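Local coordinates for protein membrane-bound protease PH1510 (Pyrococcus horikoshii OT3, PDB 3WWV) that is a membrane-bound protease that cleaves near hydrophobic or aromatic residues and can degrade casein and a stomatin homolog in vitro, at residues K35-F40 with G57-V62. Residues are numbered along the deposited sequence; the frame is centred on the assembly and turned at random.
Sequences KARSKF and GLTLIV
The guanidinium of Arg37 has CG1 of Ile61 over one face, while CG2 of Thr59 approaches it obliquely, 4.0 Å from NH1. The Arg37 and Ile61 side chains run alongside each other in the same direction, and CD1 of Ile61 comes within 3.8 Å of NH2. With CG set opposite the backbone N (chi1 -175°) and a bend at chi3 (77°), the arginine chain rises from the sheet beside Ile61, and its NH2 forms a salt bridge with Asp56 at the end of strand 49-56. Farther along the same face, CG2 of Ile61 packs against CB of Lys39 at 3.7 Å.

Beneath these side chains the two strands run parallel. Lys35 O accepts from Leu60 N, and Arg37 N donates to Leu60 O at 2.8 Å; beyond them Arg37 O receives Val62 N at 3.0 Å, and Lys39 N closes the series on Val62 O. Ala36, Leu60 and Val62 point to the other face, where each touches Ile27 of strand 24-29 in the buried interior. This parallel pairing joins the third and last strands of the OB-fold β-barrel, the C-terminal domain of the protease. Its chemistry is therefore two-sided: mainly apolar packing inside, where the buried Ser38 hydroxyl is hydrogen-bonded to Asn41 O, and outside a guanidinium flanked by aliphatic carbon and salt-bridged to a carboxylate, which would be expected to restrict its rotation.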
ATOM      1  N   LYS A  35      16.009  -1.909   3.200  1.00 25.09           N
ATOM      2  CA  LYS A  35      16.109  -2.257   1.795  1.00 25.40           C
ATOM      3  C   LYS A  35      14.708  -2.131   1.222  1.00 24.61           C
ATOM      4  O   LYS A  35      13.729  -2.474   1.889  1.00 24.60           O
ATOM      5  CB  LYS A  35      16.608  -3.686   1.616  1.00 28.00           C
ATOM      6  CG  LYS A  35      18.091  -3.890   1.861  1.00 33.01           C
ATOM      7  CD  LYS A  35      18.471  -5.354   1.668  1.00 38.15           C
ATOM      8  CE  LYS A  35      19.962  -5.502   1.392  1.00 41.90           C
ATOM      9  NZ  LYS A  35      20.244  -6.561   0.373  1.00 45.37           N
ATOM     10  N   ALA A  36      14.609  -1.629  -0.004  1.00 23.75           N
ATOM     11  CA  ALA A  36      13.314  -1.419  -0.637  1.00 23.93           C
ATOM     12  C   ALA A  36      13.391  -1.624  -2.141  1.00 24.62           C
ATOM     13  O   ALA A  36      14.468  -1.519  -2.740  1.00 24.35           O
ATOM     14  CB  ALA A  36      12.762  -0.035  -0.306  1.00 23.28           C
ATOM     15  N   ARG A  37      12.235  -1.917  -2.732  1.00 25.06           N
ATOM     16  CA  ARG A  37      12.113  -2.211  -4.157  1.00 27.04           C
ATOM     17  C   ARG A  37      10.802  -1.592  -4.642  1.00 25.47           C
ATOM     18  O   ARG A  37       9.764  -1.809  -4.031  1.00 25.42           O
ATOM     19  CB  ARG A  37      12.109  -3.736  -4.356  1.00 29.01           C
ATOM     20  CG  ARG A  37      12.110  -4.218  -5.795  1.00 32.33           C
ATOM     21  CD  ARG A  37      12.470  -5.699  -5.900  1.00 35.42           C
ATOM     22  NE  ARG A  37      11.369  -6.606  -5.543  1.00 37.56           N
ATOM     23  CZ  ARG A  37      11.429  -7.575  -4.619  1.00 38.52           C
ATOM     24  NH1 ARG A  37      12.536  -7.806  -3.918  1.00 36.94           N
ATOM     25  NH2 ARG A  37      10.364  -8.331  -4.400  1.00 39.29           N
ATOM     26  N   SER A  38      10.842  -0.800  -5.708  1.00 24.64           N
ATOM     27  CA  SER A  38       9.608  -0.235  -6.240  1.00 25.32           C
ATOM     28  C   SER A  38       8.828  -1.318  -6.965  1.00 24.26           C
ATOM     29  O   SER A  38       9.415  -2.116  -7.693  1.00 23.35           O
ATOM     30  CB  SER A  38       9.877   0.938  -7.170  1.00 26.66           C
ATOM     31  OG  SER A  38      10.645   0.527  -8.277  1.00 30.74           O
ATOM     32  N   LYS A  39       7.514  -1.350  -6.752  1.00 24.21           N
ATOM     33  CA  LYS A  39       6.681  -2.412  -7.322  1.00 24.69           C
ATOM     34  C   LYS A  39       6.585  -2.388  -8.849  1.00 26.07           C
ATOM     35  O   LYS A  39       6.677  -3.436  -9.477  1.00 25.94           O
ATOM     36  CB  LYS A  39       5.283  -2.417  -6.719  1.00 24.49           C
ATOM     37  CG  LYS A  39       4.532  -3.708  -7.029  1.00 23.95           C
ATOM     38  CD  LYS A  39       3.170  -3.750  -6.375  1.00 23.08           C
ATOM     39  CE  LYS A  39       2.359  -4.886  -6.964  1.00 24.03           C
ATOM     40  NZ  LYS A  39       2.747  -6.207  -6.404  1.00 23.74           N
ATOM     41  N   PHE A  40       6.400  -1.210  -9.443  1.00 27.60           N
ATOM     42  CA  PHE A  40       6.225  -1.127 -10.899  1.00 30.78           C
ATOM     43  C   PHE A  40       7.298  -0.284 -11.545  1.00 35.34           C
ATOM     44  O   PHE A  40       7.893  -0.699 -12.547  1.00 33.39           O
ATOM     45  CB  PHE A  40       4.895  -0.480 -11.282  1.00 28.64           C
ATOM     46  CG  PHE A  40       3.724  -1.001 -10.536  1.00 27.14           C
ATOM     47  CD1 PHE A  40       3.102  -2.177 -10.933  1.00 26.41           C
ATOM     48  CD2 PHE A  40       3.211  -0.290  -9.457  1.00 26.24           C
ATOM     49  CE1 PHE A  40       1.999  -2.648 -10.251  1.00 26.10           C
ATOM     50  CE2 PHE A  40       2.106  -0.750  -8.777  1.00 25.63           C
ATOM     51  CZ  PHE A  40       1.506  -1.933  -9.169  1.00 25.76           C
ATOM     52  N   GLY A  57      10.647 -10.860   2.355  1.00 33.22           N
ATOM     53  CA  GLY A  57      11.687 -11.073   3.353  1.00 32.93           C
ATOM     54  C   GLY A  57      11.863  -9.787   4.137  1.00 32.32           C
ATOM     55  O   GLY A  57      10.906  -9.278   4.704  1.00 36.28           O
ATOM     56  N   LEU A  58      13.075  -9.248   4.131  1.00 30.76           N
ATOM     57  CA  LEU A  58      13.376  -7.975   4.772  1.00 29.63           C
ATOM     58  C   LEU A  58      13.391  -6.790   3.790  1.00 29.28           C
ATOM     59  O   LEU A  58      13.828  -5.686   4.144  1.00 30.82           O
ATOM     60  CB  LEU A  58      14.717  -8.068   5.517  1.00 29.65           C
ATOM     61  CG  LEU A  58      14.817  -9.079   6.665  1.00 30.14           C
ATOM     62  CD1 LEU A  58      16.261  -9.214   7.126  1.00 29.95           C
ATOM     63  CD2 LEU A  58      13.898  -8.704   7.830  1.00 29.54           C
ATOM     64  N   THR A  59      12.919  -7.011   2.564  1.00 27.19           N
ATOM     65  CA  THR A  59      12.870  -5.952   1.556  1.00 26.33           C
ATOM     66  C   THR A  59      11.448  -5.381   1.459  1.00 24.80           C
ATOM     67  O   THR A  59      10.494  -6.120   1.206  1.00 24.84           O
ATOM     68  CB  THR A  59      13.343  -6.463   0.170  1.00 27.54           C
ATOM     69  OG1 THR A  59      14.670  -6.995   0.280  1.00 28.82           O
ATOM     70  CG2 THR A  59      13.351  -5.347  -0.872  1.00 27.04           C
ATOM     71  N   LEU A  60      11.313  -4.075   1.668  1.00 22.70           N
ATOM     72  CA  LEU A  60      10.008  -3.401   1.540  1.00 21.22           C
ATOM     73  C   LEU A  60       9.663  -3.133   0.079  1.00 20.40           C
ATOM     74  O   LEU A  60      10.503  -2.667  -0.686  1.00 20.30           O
ATOM     75  CB  LEU A  60       9.996  -2.086   2.324  1.00 19.22           C
ATOM     76  CG  LEU A  60      10.367  -2.168   3.796  1.00 18.49           C
ATOM     77  CD1 LEU A  60      10.315  -0.787   4.432  1.00 18.53           C
ATOM     78  CD2 LEU A  60       9.449  -3.130   4.529  1.00 18.57           C
ATOM     79  N   ILE A  61       8.426  -3.443  -0.303  1.00 20.52           N
ATOM     80  CA  ILE A  61       7.930  -3.161  -1.653  1.00 19.78           C
ATOM     81  C   ILE A  61       7.071  -1.919  -1.565  1.00 19.94           C
ATOM     82  O   ILE A  61       6.193  -1.813  -0.709  1.00 20.81           O
ATOM     83  CB  ILE A  61       7.190  -4.370  -2.249  1.00 20.90           C
ATOM     84  CG1 ILE A  61       8.189  -5.523  -2.410  1.00 21.18           C
ATOM     85  CG2 ILE A  61       6.565  -4.044  -3.608  1.00 19.95           C
ATOM     86  CD1 ILE A  61       7.552  -6.883  -2.292  1.00 22.82           C
ATOM     87  N   VAL A  62       7.364  -0.954  -2.429  1.00 19.20           N
ATOM     88  CA  VAL A  62       6.846   0.398  -2.289  1.00 17.62           C
ATOM     89  C   VAL A  62       6.375   0.895  -3.644  1.00 18.42           C
ATOM     90  O   VAL A  62       6.853   0.420  -4.684  1.00 18.92           O
ATOM     91  CB  VAL A  62       7.917   1.370  -1.731  1.00 17.03           C
ATOM     92  CG1 VAL A  62       8.453   0.904  -0.382  1.00 16.54           C
ATOM     93  CG2 VAL A  62       9.071   1.548  -2.701  1.00 16.46           C
TER